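Side-chain contacts in D-isomer specific 2-hydroxyacid dehydrogenase family protein (Desulfovibrio vulgaris, PDB 5TX7), which probably catalyses the NAD-dependent interconversion of D-2-hydroxy acids and the corresponding 2-keto acids: residues D262-E267 against A271-L276; L111-R116 against N280-P285; S102-V107 against G157-R162; D37-R42 against K53-M58. One frame throughout, in Å; residues are numbered along the deposited sequence.

Interaction 1. Residues D262-E267 against A271-L276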
loop_
_atom_site.group_PDB
_atom_site.type_symbol
_atom_site.label_atom_id
_atom_site.label_comp_id
_atom_site.label_asym_id
_atom_site.label_seq_id
_atom_site.Cartn_x
_atom_site.Cartn_y
_atom_site.Cartn_z
ATOM N N ASP A 262 10.746 2.433 9.746
ATOM C CA ASP A 262 11.723 1.592 9.093
ATOM C C ASP A 262 13.143 1.738 9.706
ATOM O O ASP A 262 14.076 1.011 9.360
ATOM C CB ASP A 262 11.753 1.900 7.616
ATOM C CG ASP A 262 12.485 0.842 6.834
ATOM O OD1 ASP A 262 12.145 -0.369 6.972
ATOM O OD2 ASP A 262 13.441 1.234 6.119
ATOM N N VAL A 263 13.290 2.671 10.634
ATOM C CA VAL A 263 14.546 2.922 11.286
ATOM C C VAL A 263 14.274 3.160 12.759
ATOM O O VAL A 263 13.148 3.512 13.138
ATOM C CB VAL A 263 15.256 4.125 10.655
ATOM C CG1 VAL A 263 15.591 3.847 9.194
ATOM C CG2 VAL A 263 14.396 5.376 10.780
ATOM N N LEU A 264 15.312 2.937 13.557
ATOM C CA LEU A 264 15.312 3.144 15.011
ATOM C C LEU A 264 16.696 3.685 15.441
ATOM O O LEU A 264 17.675 3.572 14.706
ATOM C CB LEU A 264 14.999 1.849 15.746
ATOM C CG LEU A 264 13.659 1.164 15.480
ATOM C CD1 LEU A 264 13.637 -0.192 16.231
ATOM C CD2 LEU A 264 12.498 2.019 15.957
ATOM N N SER A 265 16.757 4.311 16.608
ATOM C CA SER A 265 18.000 4.907 17.103
ATOM C C SER A 265 19.059 3.857 17.419
ATOM O O SER A 265 20.246 4.141 17.238
ATOM C CB SER A 265 17.730 5.786 18.317
ATOM O OG SER A 265 16.862 6.849 17.941
ATOM N N GLN A 266 18.629 2.678 17.884
ATOM C CA GLN A 266 19.514 1.497 17.978
ATOM C C GLN A 266 19.010 0.386 17.063
ATOM O O GLN A 266 17.898 -0.108 17.229
ATOM C CB GLN A 266 19.673 0.966 19.425
ATOM C CG GLN A 266 18.395 0.548 20.144
ATOM C CD GLN A 266 18.658 -0.192 21.474
ATOM O OE1 GLN A 266 19.792 -0.614 21.779
ATOM N NE2 GLN A 266 17.596 -0.350 22.269
ATOM N N GLU A 267 19.839 -0.002 16.094
ATOM C CA GLU A 267 19.547 -1.098 15.169
ATOM C C GLU A 267 20.658 -2.162 15.254
ATOM O O GLU A 267 21.810 -1.850 14.982
ATOM C CB GLU A 267 19.448 -0.559 13.743
ATOM C CG GLU A 267 18.295 0.423 13.493
ATOM C CD GLU A 267 18.361 1.095 12.114
ATOM O OE1 GLU A 267 18.936 0.496 11.190
ATOM O OE2 GLU A 267 17.838 2.227 11.940
ATOM N N ALA A 271 15.140 -5.669 23.462
ATOM C CA ALA A 271 13.794 -6.073 23.878
ATOM C C ALA A 271 13.039 -4.946 24.618
ATOM O O ALA A 271 11.827 -4.812 24.460
ATOM C CB ALA A 271 13.870 -7.330 24.743
ATOM N N ASP A 272 13.775 -4.132 25.383
ATOM C CA ASP A 272 13.218 -3.011 26.146
ATOM C C ASP A 272 13.161 -1.621 25.436
ATOM O O ASP A 272 12.918 -0.612 26.096
ATOM C CB ASP A 272 13.950 -2.904 27.499
ATOM C CG ASP A 272 15.386 -2.351 27.377
ATOM O OD1 ASP A 272 15.940 -2.168 26.266
ATOM O OD2 ASP A 272 15.996 -2.139 28.446
ATOM N N ASN A 273 13.387 -1.567 24.121
ATOM C CA ASN A 273 13.100 -0.345 23.352
ATOM C C ASN A 273 11.609 -0.061 23.528
ATOM O O ASN A 273 10.794 -0.958 23.304
ATOM C CB ASN A 273 13.434 -0.547 21.865
ATOM C CG ASN A 273 13.335 0.739 21.041
ATOM O OD1 ASN A 273 12.335 1.453 21.099
ATOM N ND2 ASN A 273 14.373 1.024 20.243
ATOM N N PRO A 274 11.241 1.173 23.935
ATOM C CA PRO A 274 9.814 1.421 24.218
ATOM C C PRO A 274 8.902 1.255 22.993
ATOM O O PRO A 274 7.724 0.926 23.141
ATOM C CB PRO A 274 9.791 2.872 24.732
ATOM C CG PRO A 274 11.046 3.485 24.195
ATOM C CD PRO A 274 12.061 2.386 24.143
ATOM N N LEU A 275 9.450 1.432 21.791
ATOM C CA LEU A 275 8.675 1.259 20.558
ATOM C C LEU A 275 8.312 -0.189 20.227
ATOM O O LEU A 275 7.368 -0.409 19.462
ATOM C CB LEU A 275 9.361 1.968 19.385
ATOM C CG LEU A 275 9.430 3.500 19.570
ATOM C CD1 LEU A 275 10.396 4.133 18.577
ATOM C CD2 LEU A 275 8.053 4.149 19.504
ATOM N N LEU A 276 8.997 -1.161 20.830
ATOM C CA LEU A 276 8.626 -2.583 20.689
ATOM C C LEU A 276 7.508 -3.045 21.634
ATOM O O LEU A 276 6.931 -4.111 21.420
ATOM C CB LEU A 276 9.853 -3.482 20.838
ATOM C CG LEU A 276 10.773 -3.479 19.631
ATOM C CD1 LEU A 276 12.137 -4.036 20.008
ATOM C CD2 LEU A 276 10.185 -4.287 18.474
#
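L264 and L275 run past one another in opposite directions, and where their branched ends overlap, L264 CD2 lies 4.0 Å from L275 CD1. L264 keeps CG anti to its carbonyl carbon (chi1 -60°), a setting that lets both methyls reach toward the 271-276 side; leucine suits this buried spot because it is long, branched and wholly apolar. The other methyl, L264 CD1, borders the amide of N273, with N273 ND2 4.3 Å away. A second pair, Q266 and N273, also passes in opposite directions, the amide planes 30° apart, and the aliphatic CG of Q266 comes within 4.1 Å of N273 ND2. Q266 is exposed, as fits a long polar side chain, whereas N273 is buried and its amide is used at both ends. N273 OD1 accepts from L275 N at 3.0 Å, the donor lying in the carbonyl plane on a lone pair, while ND2 makes a weak hydrogen bond to E244 OE1. The 262-267 loop is itself braced by E267, whose OE2 accepts from L264 N at 3.1 Å on the anti side, 28° out of the carboxylate plane; OE1 of the same residue is hydrogen-bonded to H286 ND1, consistent with the Glu-His pair of this family's active site. W130 of the second subunit packs on L264. N273 caps a short, weakly bonded helical turn in the connection from strand 256-261 to its parallel neighbour 281-283, a beta-alpha-beta unit of the Rossmann-type NAD-binding domain.

Interaction 2. Residues L111-R116 against N280-P285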
loop_
_atom_site.group_PDB
_atom_site.type_symbol
_atom_site.label_atom_id
_atom_site.label_comp_id
_atom_site.label_asym_id
_atom_site.label_seq_id
_atom_site.Cartn_x
_atom_site.Cartn_y
_atom_site.Cartn_z
ATOM N N LEU A 111 1.801 3.067 5.862
ATOM C CA LEU A 111 0.597 3.834 6.164
ATOM C C LEU A 111 -0.699 3.081 5.857
ATOM O O LEU A 111 -1.653 3.155 6.628
ATOM C CB LEU A 111 0.622 5.143 5.400
ATOM C CG LEU A 111 -0.568 6.091 5.545
ATOM C CD1 LEU A 111 -0.700 6.464 7.013
ATOM C CD2 LEU A 111 -0.368 7.302 4.668
ATOM N N LEU A 112 -0.744 2.384 4.729
ATOM C CA LEU A 112 -1.930 1.628 4.343
ATOM C C LEU A 112 -2.130 0.365 5.153
ATOM O O LEU A 112 -3.278 -0.046 5.361
ATOM C CB LEU A 112 -1.922 1.296 2.847
ATOM C CG LEU A 112 -2.216 2.485 1.940
ATOM C CD1 LEU A 112 -1.929 2.104 0.494
ATOM C CD2 LEU A 112 -3.649 2.937 2.099
ATOM N N GLU A 113 -1.043 -0.240 5.619
ATOM C CA GLU A 113 -1.169 -1.346 6.556
ATOM C C GLU A 113 -1.710 -0.838 7.878
ATOM O O GLU A 113 -2.492 -1.552 8.495
ATOM C CB GLU A 113 0.137 -2.129 6.725
ATOM C CG GLU A 113 0.084 -3.311 7.707
ATOM C CD GLU A 113 -0.826 -4.483 7.346
ATOM O OE1 GLU A 113 -1.209 -4.672 6.155
ATOM O OE2 GLU A 113 -1.139 -5.253 8.307
ATOM N N LEU A 114 -1.324 0.355 8.316
ATOM C CA LEU A 114 -1.929 0.919 9.533
ATOM C C LEU A 114 -3.436 1.243 9.308
ATOM O O LEU A 114 -4.249 1.072 10.212
ATOM C CB LEU A 114 -1.182 2.161 10.006
ATOM C CG LEU A 114 0.253 1.941 10.514
ATOM C CD1 LEU A 114 1.107 3.206 10.486
ATOM C CD2 LEU A 114 0.249 1.375 11.925
ATOM N N CYS A 115 -3.788 1.700 8.112
ATOM C CA CYS A 115 -5.152 2.138 7.834
ATOM C C CYS A 115 -6.145 1.021 7.540
ATOM O O CYS A 115 -7.310 1.118 7.925
ATOM C CB CYS A 115 -5.178 3.147 6.700
ATOM S SG CYS A 115 -4.460 4.711 7.262
ATOM N N ARG A 116 -5.677 -0.027 6.859
ATOM C CA ARG A 116 -6.521 -1.182 6.466
ATOM C C ARG A 116 -6.157 -2.485 7.177
ATOM O O ARG A 116 -7.014 -3.356 7.328
ATOM C CB ARG A 116 -6.408 -1.399 4.957
ATOM C CG ARG A 116 -6.509 -0.136 4.101
ATOM C CD ARG A 116 -7.811 0.601 4.337
ATOM N NE ARG A 116 -8.965 -0.133 3.795
ATOM C CZ ARG A 116 -9.747 0.248 2.788
ATOM N NH1 ARG A 116 -9.547 1.396 2.130
ATOM N NH2 ARG A 116 -10.751 -0.549 2.433
ATOM N N ASN A 280 -0.110 -0.290 18.260
ATOM C CA ASN A 280 -0.259 0.289 16.913
ATOM C C ASN A 280 1.042 0.792 16.293
ATOM O O ASN A 280 1.051 1.776 15.553
ATOM C CB ASN A 280 -1.280 1.425 16.938
ATOM C CG ASN A 280 -2.639 0.974 17.423
ATOM O OD1 ASN A 280 -3.153 -0.049 16.973
ATOM N ND2 ASN A 280 -3.238 1.740 18.341
ATOM N N CYS A 281 2.146 0.115 16.588
ATOM C CA CYS A 281 3.449 0.483 16.047
ATOM C C CYS A 281 3.875 -0.607 15.076
ATOM O O CYS A 281 3.937 -1.785 15.435
ATOM C CB CYS A 281 4.477 0.602 17.164
ATOM S SG CYS A 281 6.002 1.426 16.636
ATOM N N LEU A 282 4.152 -0.206 13.838
ATOM C CA LEU A 282 4.597 -1.101 12.782
ATOM C C LEU A 282 6.072 -0.806 12.484
ATOM O O LEU A 282 6.449 0.341 12.260
ATOM C CB LEU A 282 3.745 -0.883 11.542
ATOM C CG LEU A 282 3.762 -1.920 10.442
ATOM C CD1 LEU A 282 3.118 -3.187 10.953
ATOM C CD2 LEU A 282 2.995 -1.389 9.228
ATOM N N ILE A 283 6.911 -1.837 12.524
ATOM C CA ILE A 283 8.349 -1.663 12.402
ATOM C C ILE A 283 8.874 -2.615 11.326
ATOM O O ILE A 283 8.516 -3.791 11.288
ATOM C CB ILE A 283 9.080 -1.898 13.734
ATOM C CG1 ILE A 283 8.430 -1.060 14.842
ATOM C CG2 ILE A 283 10.558 -1.531 13.601
ATOM C CD1 ILE A 283 9.104 -1.202 16.199
ATOM N N THR A 284 9.718 -2.090 10.447
ATOM C CA THR A 284 10.351 -2.882 9.409
ATOM C C THR A 284 11.873 -2.668 9.520
ATOM O O THR A 284 12.305 -1.607 9.931
ATOM C CB THR A 284 9.809 -2.494 7.992
ATOM O OG1 THR A 284 9.840 -1.085 7.810
ATOM C CG2 THR A 284 8.361 -2.924 7.837
ATOM N N PRO A 285 12.685 -3.692 9.170
ATOM C CA PRO A 285 14.109 -3.684 9.490
ATOM C C PRO A 285 14.996 -2.936 8.479
ATOM O O PRO A 285 15.809 -3.556 7.787
ATOM C CB PRO A 285 14.439 -5.182 9.522
ATOM C CG PRO A 285 13.566 -5.732 8.466
ATOM C CD PRO A 285 12.273 -5.007 8.643
#
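E113 and L114, on the last turn of helix 100-116, meet L282 on 281-283, an outermost strand of the Rossmann-type parallel sheet; helix packed on sheet is the basic layer arrangement of this fold. The apolar contacts centre on L282, a buried leucine that reaches from the strand to the helix. Its side chain crosses that of E113 at about a right angle, and L282 CD2 rests on the glutamate's aliphatic part, 3.9 Å from E113 CB. L114 instead slides past L282 in the opposite direction, its CD2 4.2 Å from L282 CB. L114 also touches Y232 and I234 of strand 231-235 in the same sheet, so a wholly apolar residue suits the place. One further contact pairs a methyl with a polar atom: L114 CD2 packs at 3.7 Å on N280 O, where the chain enters the strand. The charged end of E113 takes no part in bonding to 280-285. Its OE1 accepts from T118 OG1 and A119 N, just beyond the helix, and lies near the same carboxylate oxygen of E113 of the second subunit; the closeness of like charges could raise the pKa of one of them, though the bonds with T118 and A119 would ease it. The bend at chi2 turns the carboxylate to its own partners, while CG anti to the backbone N (chi1 180°) sets the methylene against the strand, E113 CG 3.8 Å from L282 CD2.

Interaction 3. Residues S102-V107 against G157-R162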
loop_
_atom_site.group_PDB
_atom_site.type_symbol
_atom_site.label_atom_id
_atom_site.label_comp_id
_atom_site.label_asym_id
_atom_site.label_seq_id
_atom_site.Cartn_x
_atom_site.Cartn_y
_atom_site.Cartn_z
ATOM N N SER A 102 11.500 3.615 -4.184
ATOM C CA SER A 102 11.464 2.546 -3.196
ATOM C C SER A 102 11.003 3.103 -1.853
ATOM O O SER A 102 10.073 2.568 -1.243
ATOM C CB SER A 102 12.833 1.895 -3.057
ATOM O OG SER A 102 12.753 0.664 -2.349
ATOM N N VAL A 103 11.615 4.210 -1.431
ATOM C CA VAL A 103 11.339 4.793 -0.115
ATOM C C VAL A 103 9.946 5.400 -0.043
ATOM O O VAL A 103 9.181 5.073 0.882
ATOM C CB VAL A 103 12.443 5.801 0.318
ATOM C CG1 VAL A 103 12.079 6.542 1.598
ATOM C CG2 VAL A 103 13.763 5.033 0.557
ATOM N N ALA A 104 9.607 6.255 -1.010
ATOM C CA ALA A 104 8.269 6.849 -1.085
ATOM C C ALA A 104 7.132 5.808 -1.068
ATOM O O ALA A 104 6.150 5.963 -0.376
ATOM C CB ALA A 104 8.159 7.713 -2.322
ATOM N N GLN A 105 7.275 4.751 -1.844
ATOM C CA GLN A 105 6.319 3.652 -1.798
ATOM C C GLN A 105 6.280 2.904 -0.465
ATOM O O GLN A 105 5.217 2.397 -0.085
ATOM C CB GLN A 105 6.567 2.674 -2.943
ATOM C CG GLN A 105 6.222 3.331 -4.272
ATOM C CD GLN A 105 6.475 2.469 -5.473
ATOM O OE1 GLN A 105 6.438 1.233 -5.405
ATOM N NE2 GLN A 105 6.733 3.116 -6.598
ATOM N N HIS A 106 7.414 2.819 0.238
ATOM C CA HIS A 106 7.407 2.186 1.567
ATOM C C HIS A 106 6.619 3.012 2.618
ATOM O O HIS A 106 5.971 2.443 3.511
ATOM C CB HIS A 106 8.832 1.894 2.070
ATOM C CG HIS A 106 8.873 0.908 3.189
ATOM N ND1 HIS A 106 8.471 -0.402 3.038
ATOM C CD2 HIS A 106 9.247 1.038 4.483
ATOM C CE1 HIS A 106 8.596 -1.035 4.192
ATOM N NE2 HIS A 106 9.086 -0.190 5.081
ATOM N N VAL A 107 6.663 4.344 2.490
ATOM C CA VAL A 107 5.847 5.237 3.326
ATOM C C VAL A 107 4.354 4.823 3.253
ATOM O O VAL A 107 3.672 4.707 4.300
ATOM C CB VAL A 107 6.024 6.720 2.916
ATOM C CG1 VAL A 107 4.953 7.637 3.551
ATOM C CG2 VAL A 107 7.409 7.207 3.270
ATOM N N GLY A 157 13.014 17.208 -0.465
ATOM C CA GLY A 157 13.867 16.728 -1.553
ATOM C C GLY A 157 13.085 15.766 -2.436
ATOM O O GLY A 157 11.856 15.735 -2.397
ATOM N N ASN A 158 13.799 14.942 -3.192
ATOM C CA ASN A 158 13.174 14.046 -4.181
ATOM C C ASN A 158 12.153 13.066 -3.577
ATOM O O ASN A 158 11.075 12.887 -4.145
ATOM C CB ASN A 158 14.237 13.228 -4.922
ATOM C CG ASN A 158 15.177 14.088 -5.770
ATOM O OD1 ASN A 158 16.387 13.919 -5.727
ATOM N ND2 ASN A 158 14.623 14.998 -6.538
ATOM N N THR A 159 12.496 12.454 -2.445
ATOM C CA THR A 159 11.643 11.433 -1.839
ATOM C C THR A 159 10.357 12.076 -1.304
ATOM O O THR A 159 9.253 11.659 -1.647
ATOM C CB THR A 159 12.391 10.687 -0.722
ATOM O OG1 THR A 159 13.557 10.087 -1.256
ATOM C CG2 THR A 159 11.565 9.589 -0.152
ATOM N N GLY A 160 10.538 13.109 -0.490
ATOM C CA GLY A 160 9.457 13.965 -0.029
ATOM C C GLY A 160 8.511 14.405 -1.135
ATOM O O GLY A 160 7.315 14.309 -0.988
ATOM N N ARG A 161 9.048 14.867 -2.246
ATOM C CA ARG A 161 8.216 15.296 -3.376
ATOM C C ARG A 161 7.429 14.156 -3.977
ATOM O O ARG A 161 6.277 14.350 -4.375
ATOM C CB ARG A 161 9.073 15.905 -4.477
ATOM C CG ARG A 161 9.638 17.261 -4.109
ATOM C CD ARG A 161 10.778 17.607 -5.035
ATOM N NE ARG A 161 11.535 18.761 -4.576
ATOM C CZ ARG A 161 12.589 19.256 -5.218
ATOM N NH1 ARG A 161 13.026 18.684 -6.344
ATOM N NH2 ARG A 161 13.222 20.322 -4.735
ATOM N N ARG A 162 8.062 12.978 -4.056
ATOM C CA ARG A 162 7.398 11.747 -4.521
ATOM C C ARG A 162 6.259 11.382 -3.576
ATOM O O ARG A 162 5.142 11.102 -4.010
ATOM C CB ARG A 162 8.405 10.602 -4.617
ATOM C CG ARG A 162 7.967 9.411 -5.421
ATOM C CD ARG A 162 7.988 9.763 -6.890
ATOM N NE ARG A 162 6.645 9.802 -7.384
ATOM C CZ ARG A 162 6.292 10.384 -8.523
ATOM N NH1 ARG A 162 5.014 10.387 -8.881
ATOM N NH2 ARG A 162 7.192 10.957 -9.336
#
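A chi1 of -59° at T159 places OG1 opposite the carbonyl carbon and CG2 opposite the backbone N, which aims the methyl at V103; V103 answers with its CG1 likewise anti to the backbone N. The two side chains cross at about a right angle, with V103 CG1 3.6 Å from T159 CG2. Both are beta-branched, so each offers a methyl close to its own helix without a long reach, and the threonine methyl also lies 4.0 Å from A104 N. The second meeting is made by R162, whose CG stands opposite its backbone N (chi1 -164°) and brings the start of the chain over A104. A104 CB is 3.5 Å from R162 CG and 3.7 Å from R162 CB. Beyond this, bends at chi2 and chi3 carry the guanidinium off toward the dimer interface, where NH1 makes a weak hydrogen bond to A169 O of the second subunit. The arginine thus divides its work: methylenes for the alanine, a charged end for a carbonyl. The small alanine allows the backbones close together, A104 CA and T159 CA being 5.7 Å apart, and the short helical axes approach to 8.7 Å at a crossing angle of -43°. V163 lies on A104 as well, continuing the same face of helix 158-169. That helix follows strand 150-154; G157 is the N-cap just before it and G160 lies in its first turn. Together with G155 they fit the glycine-rich GxGxxG turn that in Rossmann folds usually receives the dinucleotide, here probably NAD.

Interaction 4. Residues D37-R42 against K53-M58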
loop_
_atom_site.group_PDB
_atom_site.type_symbol
_atom_site.label_atom_id
_atom_site.label_comp_id
_atom_site.label_asym_id
_atom_site.label_seq_id
_atom_site.Cartn_x
_atom_site.Cartn_y
_atom_site.Cartn_z
ATOM N N ASP A 37 37.789 -7.294 11.744
ATOM C CA ASP A 37 39.127 -7.913 11.762
ATOM C C ASP A 37 39.581 -8.513 10.421
ATOM O O ASP A 37 40.739 -8.897 10.292
ATOM C CB ASP A 37 39.236 -8.968 12.877
ATOM C CG ASP A 37 38.286 -10.169 12.682
ATOM O OD1 ASP A 37 37.117 -9.988 12.276
ATOM O OD2 ASP A 37 38.718 -11.303 12.982
ATOM N N LYS A 38 38.682 -8.597 9.438
ATOM C CA LYS A 38 38.984 -9.178 8.132
ATOM C C LYS A 38 39.033 -8.155 6.992
ATOM O O LYS A 38 39.252 -8.540 5.829
ATOM C CB LYS A 38 37.935 -10.264 7.811
ATOM C CG LYS A 38 37.973 -11.494 8.725
ATOM C CD LYS A 38 38.552 -12.726 8.024
ATOM C CE LYS A 38 38.491 -13.960 8.910
ATOM N NZ LYS A 38 39.570 -13.938 9.935
ATOM N N ILE A 39 38.858 -6.867 7.303
ATOM C CA ILE A 39 38.773 -5.833 6.252
ATOM C C ILE A 39 40.072 -5.726 5.451
ATOM O O ILE A 39 40.020 -5.721 4.228
ATOM C CB ILE A 39 38.378 -4.441 6.820
ATOM C CG1 ILE A 39 36.937 -4.462 7.333
ATOM C CG2 ILE A 39 38.504 -3.344 5.765
ATOM C CD1 ILE A 39 36.594 -3.303 8.255
ATOM N N ILE A 40 41.217 -5.665 6.140
ATOM C CA ILE A 40 42.511 -5.487 5.470
ATOM C C ILE A 40 42.857 -6.706 4.608
ATOM O O ILE A 40 43.255 -6.535 3.459
ATOM C CB ILE A 40 43.692 -5.237 6.450
ATOM C CG1 ILE A 40 43.409 -4.149 7.493
ATOM C CG2 ILE A 40 44.953 -4.899 5.673
ATOM C CD1 ILE A 40 42.977 -2.830 6.934
ATOM N N GLU A 41 42.721 -7.918 5.170
ATOM C CA GLU A 41 42.917 -9.188 4.428
ATOM C C GLU A 41 42.202 -9.213 3.084
ATOM O O GLU A 41 42.794 -9.515 2.044
ATOM C CB GLU A 41 42.364 -10.375 5.218
ATOM C CG GLU A 41 43.256 -10.874 6.333
ATOM C CD GLU A 41 42.657 -12.060 7.080
ATOM O OE1 GLU A 41 41.700 -12.693 6.549
ATOM O OE2 GLU A 41 43.157 -12.345 8.207
ATOM N N ARG A 42 40.910 -8.907 3.136
ATOM C CA ARG A 42 40.047 -9.042 1.978
ATOM C C ARG A 42 40.230 -7.923 0.967
ATOM O O ARG A 42 40.128 -8.151 -0.256
ATOM C CB ARG A 42 38.591 -9.138 2.437
ATOM C CG ARG A 42 38.330 -10.416 3.224
ATOM C CD ARG A 42 36.907 -10.487 3.726
ATOM N NE ARG A 42 36.679 -11.692 4.523
ATOM C CZ ARG A 42 35.498 -12.054 5.020
ATOM N NH1 ARG A 42 34.431 -11.296 4.809
ATOM N NH2 ARG A 42 35.379 -13.171 5.724
ATOM N N LYS A 53 28.043 -0.731 4.234
ATOM C CA LYS A 53 28.156 -0.344 5.641
ATOM C C LYS A 53 29.441 -0.834 6.308
ATOM O O LYS A 53 29.579 -0.696 7.518
ATOM C CB LYS A 53 26.935 -0.863 6.433
ATOM C CG LYS A 53 25.595 -0.316 5.992
ATOM C CD LYS A 53 25.472 1.189 6.190
ATOM C CE LYS A 53 24.102 1.705 5.742
ATOM N NZ LYS A 53 24.049 1.986 4.276
ATOM N N VAL A 54 30.376 -1.403 5.550
ATOM C CA VAL A 54 31.665 -1.802 6.125
ATOM C C VAL A 54 32.485 -0.529 6.364
ATOM O O VAL A 54 32.655 0.274 5.450
ATOM C CB VAL A 54 32.425 -2.779 5.227
ATOM C CG1 VAL A 54 33.815 -3.059 5.792
ATOM C CG2 VAL A 54 31.637 -4.082 5.109
ATOM N N PRO A 55 32.954 -0.327 7.600
ATOM C CA PRO A 55 33.644 0.925 7.917
ATOM C C PRO A 55 35.064 0.990 7.369
ATOM O O PRO A 55 35.733 -0.029 7.342
ATOM C CB PRO A 55 33.643 0.956 9.455
ATOM C CG PRO A 55 33.501 -0.465 9.860
ATOM C CD PRO A 55 32.722 -1.154 8.796
ATOM N N LEU A 56 35.490 2.175 6.923
ATOM C CA LEU A 56 36.865 2.415 6.482
ATOM C C LEU A 56 37.395 3.690 7.119
ATOM O O LEU A 56 36.967 4.791 6.776
ATOM C CB LEU A 56 36.925 2.533 4.967
ATOM C CG LEU A 56 36.491 1.299 4.179
ATOM C CD1 LEU A 56 36.319 1.669 2.712
ATOM C CD2 LEU A 56 37.499 0.166 4.362
ATOM N N ASP A 57 38.320 3.519 8.054
ATOM C CA ASP A 57 38.958 4.631 8.775
ATOM C C ASP A 57 40.351 4.911 8.204
ATOM O O ASP A 57 40.759 4.289 7.232
ATOM C CB ASP A 57 39.012 4.302 10.284
ATOM C CG ASP A 57 39.902 3.098 10.617
ATOM O OD1 ASP A 57 40.338 2.360 9.716
ATOM O OD2 ASP A 57 40.171 2.884 11.806
ATOM N N MET A 58 41.085 5.850 8.801
ATOM C CA MET A 58 42.449 6.196 8.361
ATOM C C MET A 58 43.391 5.008 8.393
ATOM O O MET A 58 44.203 4.825 7.490
ATOM C CB MET A 58 43.051 7.276 9.274
ATOM C CG MET A 58 44.516 7.644 9.016
ATOM S SD MET A 58 44.725 8.458 7.423
ATOM C CE MET A 58 44.297 10.147 7.855
#
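The loop 53-58 runs past the start of helix 39-43 with I39 and V54 facing each other, their CA atoms 8.2 Å apart. I39 carries every contact from the helix. Its longer branch reaches V54 tip to tip, I39 CD1 lying 3.7 Å from V54 CG1, and the same methyl sits 3.5 Å from P55 O. The CG2 branch serves the other neighbour: the side chains of I39 and L56 cross obliquely, with I39 CG2 3.9 Å from L56 CD2. Branching at CB separates the two arms, and chi1 -68° aims CG1 at V54 and CG2 at L56, so one beta-branched residue can engage two buried ones. P55 is exposed and adds a looser contact, its CD 4.5 Å from I39 CD1; a proline suits such an extended loop because its ring restricts the backbone. D57 then ends the loop as N-cap of helix 58-62, its OD1 accepting from A60 N. Helix 39-43 lies between strands 27-30 and 48-51 in sequence, and the loop follows the second of these, an arrangement typical of the parallel alpha/beta, flavodoxin-like domain that accompanies the NAD-binding domain in this family.

How the interactions relate
Along the chain interaction 4 closes first; interactions 2 and 3 then alternate their segments, and interaction 1 falls between the two halves of interaction 2. Interactions 2 and 3 share helix 100-116, with centres about 16 Å apart, and are joined by T284 OG1 to H106 NE2, a probable hydrogen bond of 3.0 Å. Interaction 1 lies about 15 Å (between centres) from interaction 2, and a probable hydrogen bond of 2.6 Å joins D262 OD1 and T284 OG1. These three gather around the seven-stranded NAD-binding sheet and all touch the second subunit. Interaction 4 belongs to the separate five-stranded sheet, its centre 27 to 36 Å from theirs, showing the two-domain build of the enzyme.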